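Local coordinates for cell envelope-related transcriptional attenuator domain-containing protein (Streptococcus agalactiae, PDB 3OKZ) that is of uncharacterised function but belongs to the LytR/CpsA/Psr family, whose members typically attach glycopolymers to the cell wall, so it probably acts in building the cell envelope, at residues A[25-30]-A[36-41]; A[115-120]-A[164-169]; A[122-125]-A[129-132]; A[139-144]-A[150-155]; A[170-175]-A[180-185]. One frame throughout, in Å; residues are numbered along the deposited sequence.

Interaction 1: A[25-30]-A[36-41]; sequences MGVDTG and SKWSGN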
# COMPACT_ATOMS: atom_id res chain seq x y z
N MSE A 25 3.76 -1.45 2.16
CA MSE A 25 2.88 -1.22 3.31
C MSE A 25 3.41 -0.27 4.38
O MSE A 25 4.60 -0.31 4.75
CB MSE A 25 2.55 -2.52 4.00
CG MSE A 25 1.95 -3.57 3.13
SE MSE A 25 1.74 -5.15 4.21
CE MSE A 25 -0.12 -4.95 4.64
N GLY A 26 2.49 0.55 4.87
CA GLY A 26 2.78 1.50 5.93
C GLY A 26 2.19 0.89 7.18
O GLY A 26 0.98 0.68 7.29
N VAL A 27 3.05 0.57 8.13
CA VAL A 27 2.56 -0.03 9.34
C VAL A 27 2.61 0.88 10.56
O VAL A 27 3.59 1.57 10.79
CB VAL A 27 3.34 -1.28 9.68
CG1 VAL A 27 2.71 -1.97 10.88
CG2 VAL A 27 3.39 -2.21 8.47
N ASP A 28 1.52 0.87 11.32
CA ASP A 28 1.46 1.64 12.55
C ASP A 28 1.75 0.64 13.67
O ASP A 28 0.88 -0.12 14.11
CB ASP A 28 0.08 2.26 12.71
CG ASP A 28 -0.05 3.05 13.98
OD1 ASP A 28 0.92 3.73 14.35
OD2 ASP A 28 -1.14 3.00 14.60
N THR A 29 3.01 0.61 14.10
CA THR A 29 3.44 -0.32 15.13
C THR A 29 3.19 0.16 16.55
O THR A 29 3.46 -0.56 17.51
CB THR A 29 4.93 -0.68 14.93
OG1 THR A 29 5.71 0.52 14.89
CG2 THR A 29 5.12 -1.42 13.62
N GLY A 30 2.67 1.38 16.69
CA GLY A 30 2.35 1.89 18.02
C GLY A 30 3.40 2.61 18.85
O GLY A 30 4.37 3.15 18.33
N SER A 36 6.51 -7.44 20.10
CA SER A 36 6.69 -7.46 18.66
C SER A 36 7.12 -6.07 18.25
O SER A 36 6.72 -5.08 18.87
CB SER A 36 5.38 -7.81 17.95
OG SER A 36 4.98 -9.14 18.23
N LYS A 37 7.95 -5.98 17.22
CA LYS A 37 8.41 -4.69 16.73
C LYS A 37 7.69 -4.39 15.43
O LYS A 37 7.39 -3.23 15.14
CB LYS A 37 9.93 -4.72 16.52
CG LYS A 37 10.60 -3.37 16.70
CD LYS A 37 10.69 -2.59 15.40
CE LYS A 37 11.78 -3.17 14.50
NZ LYS A 37 11.98 -2.33 13.29
N TRP A 38 7.40 -5.44 14.66
CA TRP A 38 6.69 -5.30 13.39
C TRP A 38 5.28 -5.85 13.40
O TRP A 38 4.85 -6.50 12.45
CB TRP A 38 7.48 -5.96 12.25
CG TRP A 38 8.56 -5.08 11.71
CD1 TRP A 38 9.90 -5.27 11.83
CD2 TRP A 38 8.39 -3.80 11.09
NE1 TRP A 38 10.58 -4.19 11.33
CE2 TRP A 38 9.67 -3.27 10.87
CE3 TRP A 38 7.27 -3.05 10.69
CZ2 TRP A 38 9.88 -2.01 10.28
CZ3 TRP A 38 7.48 -1.80 10.10
CH2 TRP A 38 8.78 -1.30 9.90
N SER A 39 4.55 -5.57 14.48
CA SER A 39 3.16 -6.02 14.61
C SER A 39 2.30 -4.78 14.75
O SER A 39 2.70 -3.81 15.39
CB SER A 39 2.98 -6.89 15.84
OG SER A 39 3.14 -6.13 17.02
N GLY A 40 1.12 -4.82 14.17
CA GLY A 40 0.25 -3.67 14.26
C GLY A 40 -0.91 -3.69 13.29
O GLY A 40 -1.61 -4.70 13.17
N ASN A 41 -1.12 -2.57 12.60
CA ASN A 41 -2.21 -2.43 11.65
C ASN A 41 -1.77 -1.91 10.30
O ASN A 41 -0.92 -1.02 10.21
CB ASN A 41 -3.27 -1.51 12.24
CG ASN A 41 -4.17 -2.22 13.23
OD1 ASN A 41 -5.06 -2.96 12.83
ND2 ASN A 41 -3.93 -2.01 14.52
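The backbone N of Asp-28 points almost straight at the carbonyl O of Asn-41, 3.3 Å from N to O with 173° at the hydrogen. The return bond from Asn-41 N to Asp-28 O is weak at 3.5 Å. Between them they make a single antiparallel hydrogen-bonded pair, with the Asp-28 and Asn-41 side chains on the same face. Gly-40 has no side chain to hold the chains apart, and its CA lies 3.6 Å from Asp-28 O. The pair closes the base of the loop joining strands 20-28 and 41-51, antiparallel neighbours in the large mixed sheet of this LytR/CpsA/Psr protein. Past the strand end, Thr-29 leans on the returning loop: its CA-H faces Ser-39 O, with CA to O 3.6 Å. A chi1 of 55° tucks Thr-29 OG1 in over its own backbone, where it hydrogen-bonds to His-33, and leaves Thr-29 CG2 to rest against Lys-37 O at 3.3 Å. Trp-38 starts out away from the strand, but its six-membered ring swings back, and Val-27 CB meets the ring edge, 4.2 Å from Trp-38 CZ3. Thr-29 CG2 comes at the same ring obliquely, 4.0 Å from Trp-38 CE3. The ring also touches Gln-114 and Asn-116 of strand 111-116, while Lys-37 NZ bonds to the backbone O of Asn-215.

Interaction 2: A[115-120]-A[164-169]; sequences INMQGL and QALVYS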
# COMPACT_ATOMS: atom_id res chain seq x y z
N ILE A 115 7.06 -0.21 6.16
CA ILE A 115 7.69 0.92 6.85
C ILE A 115 6.73 1.46 7.90
O ILE A 115 5.54 1.65 7.63
CB ILE A 115 8.04 2.04 5.85
CG1 ILE A 115 8.87 1.45 4.70
CG2 ILE A 115 8.82 3.15 6.55
CD1 ILE A 115 9.49 2.48 3.77
N ASN A 116 7.22 1.68 9.12
CA ASN A 116 6.36 2.20 10.17
C ASN A 116 6.24 3.70 10.05
O ASN A 116 6.90 4.32 9.22
CB ASN A 116 6.89 1.83 11.56
CG ASN A 116 8.27 2.37 11.82
OD1 ASN A 116 8.52 3.55 11.63
ND2 ASN A 116 9.16 1.51 12.26
N MSE A 117 5.42 4.30 10.90
CA MSE A 117 5.19 5.73 10.83
C MSE A 117 6.42 6.60 10.99
O MSE A 117 6.50 7.66 10.37
CB MSE A 117 4.10 6.12 11.83
CG MSE A 117 2.79 5.35 11.63
SE MSE A 117 2.04 5.53 9.84
CE MSE A 117 2.57 3.83 9.10
N GLN A 118 7.37 6.16 11.80
CA GLN A 118 8.59 6.95 11.99
C GLN A 118 9.30 6.95 10.66
O GLN A 118 9.78 7.99 10.20
CB GLN A 118 9.51 6.33 13.04
CG GLN A 118 10.69 7.22 13.39
CD GLN A 118 10.29 8.46 14.17
OE1 GLN A 118 9.82 8.36 15.31
NE2 GLN A 118 10.46 9.64 13.56
N GLY A 119 9.35 5.77 10.05
CA GLY A 119 10.00 5.62 8.76
C GLY A 119 9.47 6.59 7.74
O GLY A 119 10.25 7.21 7.02
N LEU A 120 8.15 6.71 7.65
CA LEU A 120 7.58 7.64 6.69
C LEU A 120 8.06 9.03 7.06
O LEU A 120 8.63 9.73 6.24
CB LEU A 120 6.05 7.62 6.73
CG LEU A 120 5.45 8.69 5.79
CD1 LEU A 120 5.86 8.35 4.35
CD2 LEU A 120 3.92 8.78 5.93
N GLN A 164 4.18 16.47 9.56
CA GLN A 164 3.04 17.03 8.83
C GLN A 164 2.60 16.05 7.77
O GLN A 164 1.42 15.75 7.64
CB GLN A 164 3.43 18.34 8.14
CG GLN A 164 3.97 19.41 9.04
CD GLN A 164 4.15 20.71 8.30
OE1 GLN A 164 3.23 21.53 8.24
NE2 GLN A 164 5.33 20.91 7.71
N ALA A 165 3.57 15.57 7.01
CA ALA A 165 3.30 14.61 5.95
C ALA A 165 2.47 13.43 6.46
O ALA A 165 1.55 12.96 5.78
CB ALA A 165 4.62 14.11 5.35
N LEU A 166 2.80 12.96 7.66
CA LEU A 166 2.06 11.85 8.26
C LEU A 166 0.60 12.27 8.41
O LEU A 166 -0.31 11.55 7.98
CB LEU A 166 2.66 11.49 9.62
CG LEU A 166 1.90 10.46 10.46
CD1 LEU A 166 1.71 9.19 9.67
CD2 LEU A 166 2.66 10.17 11.74
N VAL A 167 0.37 13.44 9.02
CA VAL A 167 -0.97 13.96 9.23
C VAL A 167 -1.72 14.12 7.90
O VAL A 167 -2.91 13.82 7.80
CB VAL A 167 -0.94 15.33 9.98
CG1 VAL A 167 -2.37 15.85 10.20
CG2 VAL A 167 -0.25 15.16 11.34
N TYR A 168 -1.00 14.57 6.87
CA TYR A 168 -1.59 14.76 5.56
C TYR A 168 -2.06 13.46 4.91
O TYR A 168 -2.99 13.46 4.11
CB TYR A 168 -0.59 15.44 4.64
CG TYR A 168 -1.12 15.80 3.26
CD1 TYR A 168 -2.01 16.85 3.09
CD2 TYR A 168 -0.70 15.10 2.13
CE1 TYR A 168 -2.46 17.20 1.83
CE2 TYR A 168 -1.15 15.44 0.86
CZ TYR A 168 -2.02 16.50 0.72
OH TYR A 168 -2.43 16.87 -0.53
N SER A 169 -1.41 12.35 5.24
CA SER A 169 -1.82 11.08 4.64
C SER A 169 -2.71 10.22 5.53
O SER A 169 -3.03 9.09 5.17
CB SER A 169 -0.59 10.28 4.23
OG SER A 169 0.28 10.12 5.33
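Met-117, a selenomethionine, and Leu-120 lie about one helical turn apart and both meet Leu-166, so this is helix-helix packing: the first turn of helix 117-126 against the last turns of helix 162-168. Asn-116 ends the approach to that first turn as its N-cap. Asn-116 OD1 accepts from Gly-119 N at 2.8 Å, with the donor tilted 26° from the carbonyl plane, and weakly from Gln-118 N, so two amides at the helix start share one oxygen. At Met-117 the chain bends at both chi2 and chi3, and SE comes 3.7 Å from CD1 of Leu-166; the two side chains cross at about a right angle. Leu-120 follows, aimed directly at the partner helix. With CG anti to the backbone N (chi1 175°), it sends CD2 over the Leu-166 backbone, 4.3 Å from CA, and to 4.4 Å from Leu-166 CD1. Val-121 and Tyr-149 also touch Leu-166, which adds to its buried apolar setting. The same Leu-120 CD2 reaches the end of helix 162-168, where it sits 3.9 Å from the OG of Ser-169, a hydroxyl that itself lies 3.1 Å from the backbone O of both Ala-165 and Leu-166.

Interaction 3: A[122-125]-A[129-132]; sequences DLVN and GITV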
# COMPACT_ATOMS: atom_id res chain seq x y z
N ASP A 122 10.56 10.09 8.88
CA ASP A 122 11.99 10.26 8.61
C ASP A 122 12.27 10.36 7.12
O ASP A 122 13.01 11.23 6.66
CB ASP A 122 12.78 9.08 9.19
CG ASP A 122 12.87 9.13 10.70
OD1 ASP A 122 13.23 8.09 11.30
OD2 ASP A 122 12.59 10.21 11.27
N LEU A 123 11.65 9.47 6.35
CA LEU A 123 11.83 9.43 4.91
C LEU A 123 11.53 10.77 4.26
O LEU A 123 12.33 11.28 3.47
CB LEU A 123 10.95 8.33 4.31
CG LEU A 123 11.21 7.98 2.85
CD1 LEU A 123 12.71 7.81 2.58
CD2 LEU A 123 10.41 6.70 2.52
N VAL A 124 10.39 11.35 4.58
CA VAL A 124 10.05 12.65 4.03
C VAL A 124 11.14 13.66 4.41
O VAL A 124 11.69 14.34 3.55
CB VAL A 124 8.68 13.13 4.55
CG1 VAL A 124 8.47 14.60 4.20
CG2 VAL A 124 7.57 12.27 3.96
N ASN A 125 11.46 13.73 5.70
CA ASN A 125 12.47 14.67 6.16
C ASN A 125 13.83 14.44 5.51
O ASN A 125 14.57 15.39 5.24
CB ASN A 125 12.60 14.63 7.68
CG ASN A 125 11.43 15.34 8.41
OD1 ASN A 125 10.85 16.30 7.90
ND2 ASN A 125 11.12 14.88 9.62
N GLY A 129 12.03 17.30 3.06
CA GLY A 129 10.60 17.58 3.04
C GLY A 129 9.97 17.65 1.66
O GLY A 129 10.67 17.63 0.65
N ILE A 130 8.64 17.73 1.63
CA ILE A 130 7.92 17.82 0.37
C ILE A 130 6.88 18.93 0.40
O ILE A 130 6.50 19.42 1.48
CB ILE A 130 7.19 16.54 0.03
CG1 ILE A 130 6.09 16.28 1.06
CG2 ILE A 130 8.18 15.38 -0.06
CD1 ILE A 130 5.25 15.07 0.75
N THR A 131 6.40 19.28 -0.80
CA THR A 131 5.41 20.33 -1.01
C THR A 131 4.05 19.79 -1.42
O THR A 131 3.94 19.13 -2.45
CB THR A 131 5.92 21.30 -2.11
OG1 THR A 131 7.00 22.07 -1.59
CG2 THR A 131 4.82 22.23 -2.59
N VAL A 132 3.02 20.06 -0.62
CA VAL A 132 1.65 19.62 -0.93
C VAL A 132 0.68 20.78 -0.81
O VAL A 132 0.94 21.75 -0.10
CB VAL A 132 1.13 18.51 0.01
CG1 VAL A 132 1.92 17.23 -0.22
CG2 VAL A 132 1.19 18.98 1.46
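Val-124 and Gly-129 carry most of this contact, with Ile-130 next. Gly-129 N donates to Val-124 O over 3.0 Å, a bond spanning five residues rather than the four of a regular helical turn. It is bent, with 137° at the hydrogen, and the donor stands 37° out of the carbonyl plane, above it. On the same residue, the CG1 methyl of Val-124 is anti to the backbone N (chi1 168°) and therefore leans toward the following chain, 3.8 Å from the CA of Gly-129. The positive phi of Gly-129, 66°, belongs to the bend in which the chain leaves the C-terminal end of helix 117-126 and enters strand 130-134, one arm of a two-stranded antiparallel sheet with 156-160. Ile-130 begins that strand: its CG1 lies 4.3 Å from CG1 of Val-124, and its backbone N is 4.1 Å from the same methyl. Val-193 and Ala-165 also touch Val-124, while Val-189 and Ile-160 touch Ile-130, so the apolar side of the turn is packed by helices 178-200 and 162-168 and by the partner strand. On the polar side, Asn-125 OD1 accepts from the backbone N of Gly-162, tying the last part of the helix to the start of helix 162-168.

Interaction 4: A[139-144]-A[150-155]; sequences PISIAA and KAVVEP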
# COMPACT_ATOMS: atom_id res chain seq x y z
N PRO A 139 -7.53 23.45 8.45
CA PRO A 139 -6.21 22.80 8.48
C PRO A 139 -6.38 21.29 8.46
O PRO A 139 -7.21 20.74 9.19
CB PRO A 139 -5.62 23.28 9.81
CG PRO A 139 -6.41 24.50 10.16
CD PRO A 139 -7.80 24.12 9.73
N ILE A 140 -5.60 20.61 7.62
CA ILE A 140 -5.68 19.16 7.56
C ILE A 140 -5.09 18.71 8.89
O ILE A 140 -3.97 19.09 9.22
CB ILE A 140 -4.84 18.60 6.40
CG1 ILE A 140 -5.47 18.99 5.07
CG2 ILE A 140 -4.74 17.10 6.51
CD1 ILE A 140 -4.81 18.37 3.87
N SER A 141 -5.85 17.94 9.65
CA SER A 141 -5.35 17.49 10.94
C SER A 141 -6.11 16.30 11.51
O SER A 141 -7.22 15.97 11.07
CB SER A 141 -5.40 18.64 11.95
OG SER A 141 -6.45 18.45 12.89
N ILE A 142 -5.50 15.65 12.49
CA ILE A 142 -6.10 14.49 13.13
C ILE A 142 -5.94 14.58 14.65
O ILE A 142 -5.99 13.57 15.36
CB ILE A 142 -5.44 13.20 12.62
CG1 ILE A 142 -4.00 13.11 13.14
CG2 ILE A 142 -5.45 13.21 11.08
CD1 ILE A 142 -3.17 12.02 12.49
N ALA A 143 -5.75 15.80 15.14
CA ALA A 143 -5.58 16.03 16.57
C ALA A 143 -6.86 15.64 17.29
O ALA A 143 -6.83 15.13 18.41
CB ALA A 143 -5.27 17.50 16.82
N ALA A 144 -7.99 15.86 16.63
CA ALA A 144 -9.29 15.54 17.18
C ALA A 144 -9.35 14.10 17.70
O ALA A 144 -9.62 13.87 18.88
CB ALA A 144 -10.36 15.74 16.12
N LYS A 150 -0.49 16.54 16.86
CA LYS A 150 -0.97 17.91 16.84
C LYS A 150 -0.57 18.72 15.61
O LYS A 150 -1.00 19.87 15.46
CB LYS A 150 -0.51 18.65 18.10
CG LYS A 150 -1.21 18.17 19.38
CD LYS A 150 -0.90 19.06 20.57
CE LYS A 150 0.55 18.93 21.02
NZ LYS A 150 0.86 17.56 21.52
N ALA A 151 0.24 18.13 14.73
CA ALA A 151 0.67 18.84 13.52
C ALA A 151 -0.48 18.95 12.54
O ALA A 151 -1.43 18.17 12.58
CB ALA A 151 1.82 18.13 12.87
N VAL A 152 -0.37 19.93 11.64
CA VAL A 152 -1.41 20.19 10.66
C VAL A 152 -0.84 20.80 9.38
O VAL A 152 0.32 21.22 9.35
CB VAL A 152 -2.44 21.21 11.21
CG1 VAL A 152 -2.81 20.87 12.66
CG2 VAL A 152 -1.87 22.63 11.10
N VAL A 153 -1.66 20.88 8.34
CA VAL A 153 -1.24 21.49 7.09
C VAL A 153 -2.23 22.61 6.76
O VAL A 153 -3.38 22.37 6.38
CB VAL A 153 -1.19 20.44 5.94
CG1 VAL A 153 -0.71 21.09 4.64
CG2 VAL A 153 -0.27 19.31 6.33
N GLU A 154 -1.79 23.85 6.93
CA GLU A 154 -2.63 25.01 6.66
C GLU A 154 -3.12 25.02 5.22
O GLU A 154 -2.50 24.41 4.36
CB GLU A 154 -1.87 26.30 6.97
CG GLU A 154 -1.57 26.49 8.46
CD GLU A 154 -2.84 26.69 9.28
OE1 GLU A 154 -2.84 26.34 10.49
OE2 GLU A 154 -3.83 27.21 8.70
N PRO A 155 -4.25 25.69 4.94
CA PRO A 155 -4.76 25.73 3.57
C PRO A 155 -3.74 26.32 2.63
O PRO A 155 -2.96 27.18 3.04
CB PRO A 155 -6.02 26.59 3.68
CG PRO A 155 -6.49 26.31 5.07
CD PRO A 155 -5.20 26.33 5.87
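Ile-140 and Val-153 trade backbone bonds both ways, each 3.1 Å from N to O, and form the tight centre of a short antiparallel hairpin. In this hydrogen-bonded pair both side chains leave the same face of the strands, with Ile-140 CB to Val-153 CB at 4.1 Å, and that face is buried: Tyr-168, Met-171 and Asn-134 all touch Ile-140. The other face is more open. There the CG1 of Val-152 rests on the CB of Ser-141. With Val-152 CG2 set between its own backbone N and carbonyl carbon (chi1 -44°), that methyl meets CB of Pro-139 at 4.0 Å. The Glu-154 side chain, bent at chi2, runs beside the proline ring in the same direction, and its OE1 and OE2 both lie about 4.0 Å from Pro-139 CG. Toward the turn the strands bow apart around Ile-142, then meet again where Ala-143 CB touches Lys-150 CA at 4.3 Å, a single carbon contact, with the lysine itself exposed to solvent. The hairpin, made of strands 140-141 and 152-153, projects well away from the centre of the chain. Two backbone bonds and the buried Ile-140 and Val-153 pair thus set the register, while the more open side adds broad apolar contact, Pro-139 on Val-152, and a carboxylate laid along a ring, but no bonds between the strands.

Interaction 5: A[170-175]-A[180-185]; sequences RMRYDD and YGRQKR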
# COMPACT_ATOMS: atom_id res chain seq x y z
N ARG A 170 -3.10 10.75 6.69
CA ARG A 170 -3.98 9.99 7.57
C ARG A 170 -5.38 10.62 7.60
O ARG A 170 -6.38 9.92 7.77
CB ARG A 170 -3.42 9.96 8.99
CG ARG A 170 -2.43 8.84 9.27
CD ARG A 170 -1.82 9.03 10.65
NE ARG A 170 -1.30 7.79 11.22
CZ ARG A 170 -2.03 6.71 11.46
NH1 ARG A 170 -3.33 6.71 11.17
NH2 ARG A 170 -1.47 5.63 11.98
N MSE A 171 -5.43 11.94 7.43
CA MSE A 171 -6.70 12.67 7.46
C MSE A 171 -7.76 11.91 6.68
O MSE A 171 -7.52 11.42 5.58
CB MSE A 171 -6.50 14.08 6.88
CG MSE A 171 -7.66 15.03 7.21
SE MSE A 171 -9.37 14.69 6.30
CE MSE A 171 -9.18 15.94 4.83
N ARG A 172 -8.95 11.83 7.25
CA ARG A 172 -10.03 11.09 6.63
C ARG A 172 -11.42 11.68 6.86
O ARG A 172 -12.14 11.96 5.92
CB ARG A 172 -9.98 9.66 7.18
CG ARG A 172 -11.06 8.69 6.69
CD ARG A 172 -11.04 7.46 7.59
NE ARG A 172 -11.49 6.23 6.93
CZ ARG A 172 -12.73 6.02 6.49
NH1 ARG A 172 -13.66 6.96 6.63
NH2 ARG A 172 -13.03 4.86 5.91
N TYR A 173 -11.76 11.88 8.13
CA TYR A 173 -13.08 12.35 8.52
C TYR A 173 -13.54 13.72 8.08
O TYR A 173 -14.74 14.00 8.09
CB TYR A 173 -13.23 12.18 10.02
CG TYR A 173 -12.99 10.74 10.38
CD1 TYR A 173 -13.72 9.73 9.75
CD2 TYR A 173 -11.98 10.38 11.26
CE1 TYR A 173 -13.44 8.39 9.99
CE2 TYR A 173 -11.70 9.03 11.50
CZ TYR A 173 -12.43 8.05 10.86
OH TYR A 173 -12.16 6.73 11.09
N ASP A 174 -12.62 14.57 7.69
CA ASP A 174 -13.04 15.87 7.22
C ASP A 174 -13.06 15.85 5.71
O ASP A 174 -13.36 16.85 5.06
CB ASP A 174 -12.10 16.94 7.74
CG ASP A 174 -12.24 17.13 9.21
OD1 ASP A 174 -13.37 17.45 9.63
OD2 ASP A 174 -11.25 16.95 9.94
N ASP A 175 -12.75 14.68 5.15
CA ASP A 175 -12.73 14.52 3.70
C ASP A 175 -13.96 13.73 3.25
O ASP A 175 -14.12 12.55 3.56
CB ASP A 175 -11.45 13.82 3.23
CG ASP A 175 -11.27 13.86 1.71
OD1 ASP A 175 -12.18 14.35 1.00
OD2 ASP A 175 -10.21 13.40 1.20
N TYR A 180 -10.99 7.10 0.44
CA TYR A 180 -10.51 7.20 -0.94
C TYR A 180 -9.77 8.50 -1.13
O TYR A 180 -8.80 8.57 -1.89
CB TYR A 180 -11.69 7.07 -1.91
CG TYR A 180 -12.29 5.68 -1.83
CD1 TYR A 180 -11.48 4.55 -1.97
CD2 TYR A 180 -13.64 5.49 -1.55
CE1 TYR A 180 -11.99 3.28 -1.84
CE2 TYR A 180 -14.16 4.20 -1.42
CZ TYR A 180 -13.33 3.11 -1.56
OH TYR A 180 -13.83 1.83 -1.45
N GLY A 181 -10.22 9.53 -0.41
CA GLY A 181 -9.55 10.81 -0.46
C GLY A 181 -8.23 10.55 0.23
O GLY A 181 -7.15 10.78 -0.31
N ARG A 182 -8.34 10.00 1.44
CA ARG A 182 -7.19 9.66 2.26
C ARG A 182 -6.13 8.89 1.49
O ARG A 182 -4.93 9.07 1.72
CB ARG A 182 -7.63 8.83 3.46
CG ARG A 182 -6.49 8.29 4.28
CD ARG A 182 -6.97 7.51 5.50
NE ARG A 182 -5.84 7.10 6.32
CZ ARG A 182 -5.89 6.18 7.27
NH1 ARG A 182 -7.04 5.56 7.54
NH2 ARG A 182 -4.79 5.87 7.95
N GLN A 183 -6.56 8.02 0.57
CA GLN A 183 -5.61 7.25 -0.21
C GLN A 183 -4.94 8.02 -1.34
O GLN A 183 -3.76 7.80 -1.61
CB GLN A 183 -6.28 5.98 -0.76
CG GLN A 183 -6.36 4.90 0.31
CD GLN A 183 -7.12 3.70 -0.16
OE1 GLN A 183 -8.31 3.78 -0.37
NE2 GLN A 183 -6.43 2.58 -0.32
N LYS A 184 -5.67 8.93 -1.98
CA LYS A 184 -5.08 9.71 -3.06
C LYS A 184 -3.90 10.42 -2.39
O LYS A 184 -2.78 10.38 -2.87
CB LYS A 184 -6.09 10.73 -3.60
CG LYS A 184 -5.90 11.13 -5.06
CD LYS A 184 -6.23 9.98 -6.00
CE LYS A 184 -5.91 10.33 -7.46
NZ LYS A 184 -6.08 9.18 -8.42
N ARG A 185 -4.17 11.03 -1.25
CA ARG A 185 -3.12 11.73 -0.53
C ARG A 185 -1.98 10.78 -0.15
O ARG A 185 -0.82 11.16 -0.20
CB ARG A 185 -3.70 12.41 0.72
CG ARG A 185 -4.25 13.81 0.47
CD ARG A 185 -4.99 14.36 1.67
NE ARG A 185 -6.36 13.85 1.72
CZ ARG A 185 -6.93 13.31 2.79
NH1 ARG A 185 -6.25 13.21 3.93
NH2 ARG A 185 -8.17 12.84 2.72
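Met-171 O and Asp-175 OD2 share the guanidinium of Arg-185. Arg-185 NH1 donates to Met-171 O at 2.7 Å, almost in the guanidinium plane but above the plane of the carbonyl, and NH2 adds a weak bond to the same oxygen; Tyr-168 O takes a further bond from NH1. Arg-185 NH2 also makes a salt bridge to Asp-175 OD2 at 2.6 Å, using the anti lone pair of the carboxylate, whose plane is turned 47° from that of the guanidinium. One face of the group lies under the CA of Arg-182; Met-171 CE covers the other, 3.7 Å above the Arg-185 plane. In the next shell, Asp-175 OD1 accepts from the backbone N of Glu-177 and caps the turn into helix 178-200. Arg-182, extended throughout, lays its guanidinium under Arg-170 O, with CD 4.1 Å from Arg-172 CB. Arg-182 NH2 is 3.6 Å from NH1 of Arg-170, whose NH2 makes a salt bridge to Asp-43. Such a gathering of arginines and acids is consistent with the charged pocket that LytR/CpsA/Psr relatives use for pyrophosphate-linked lipids. With one guanidinium bonded to two points of the loop, Arg-185 joins that loop to the helix.

How the interactions relate
Interaction 1 is the surface contact, at the end of two central strands of the large sheet, and it meets interaction 2 through backbone bonds of strand 20-28 to strand 111-116. Interactions 2 and 3 share helix 117-126 and are buried: the first is apolar helix packing, the second a helix-to-strand turn nested in the loop that interaction 2 closes. Interaction 4, also nested there, is partly buried; its inner face touches Tyr-168 of interaction 2 and Met-171 of interaction 5, while its turn end opens to solvent. Interaction 5 is buried yet polar, held by a guanidinium that bonds to a carbonyl and a carboxylate, and Arg-170 brings it within touch of Asp-28 in interaction 1.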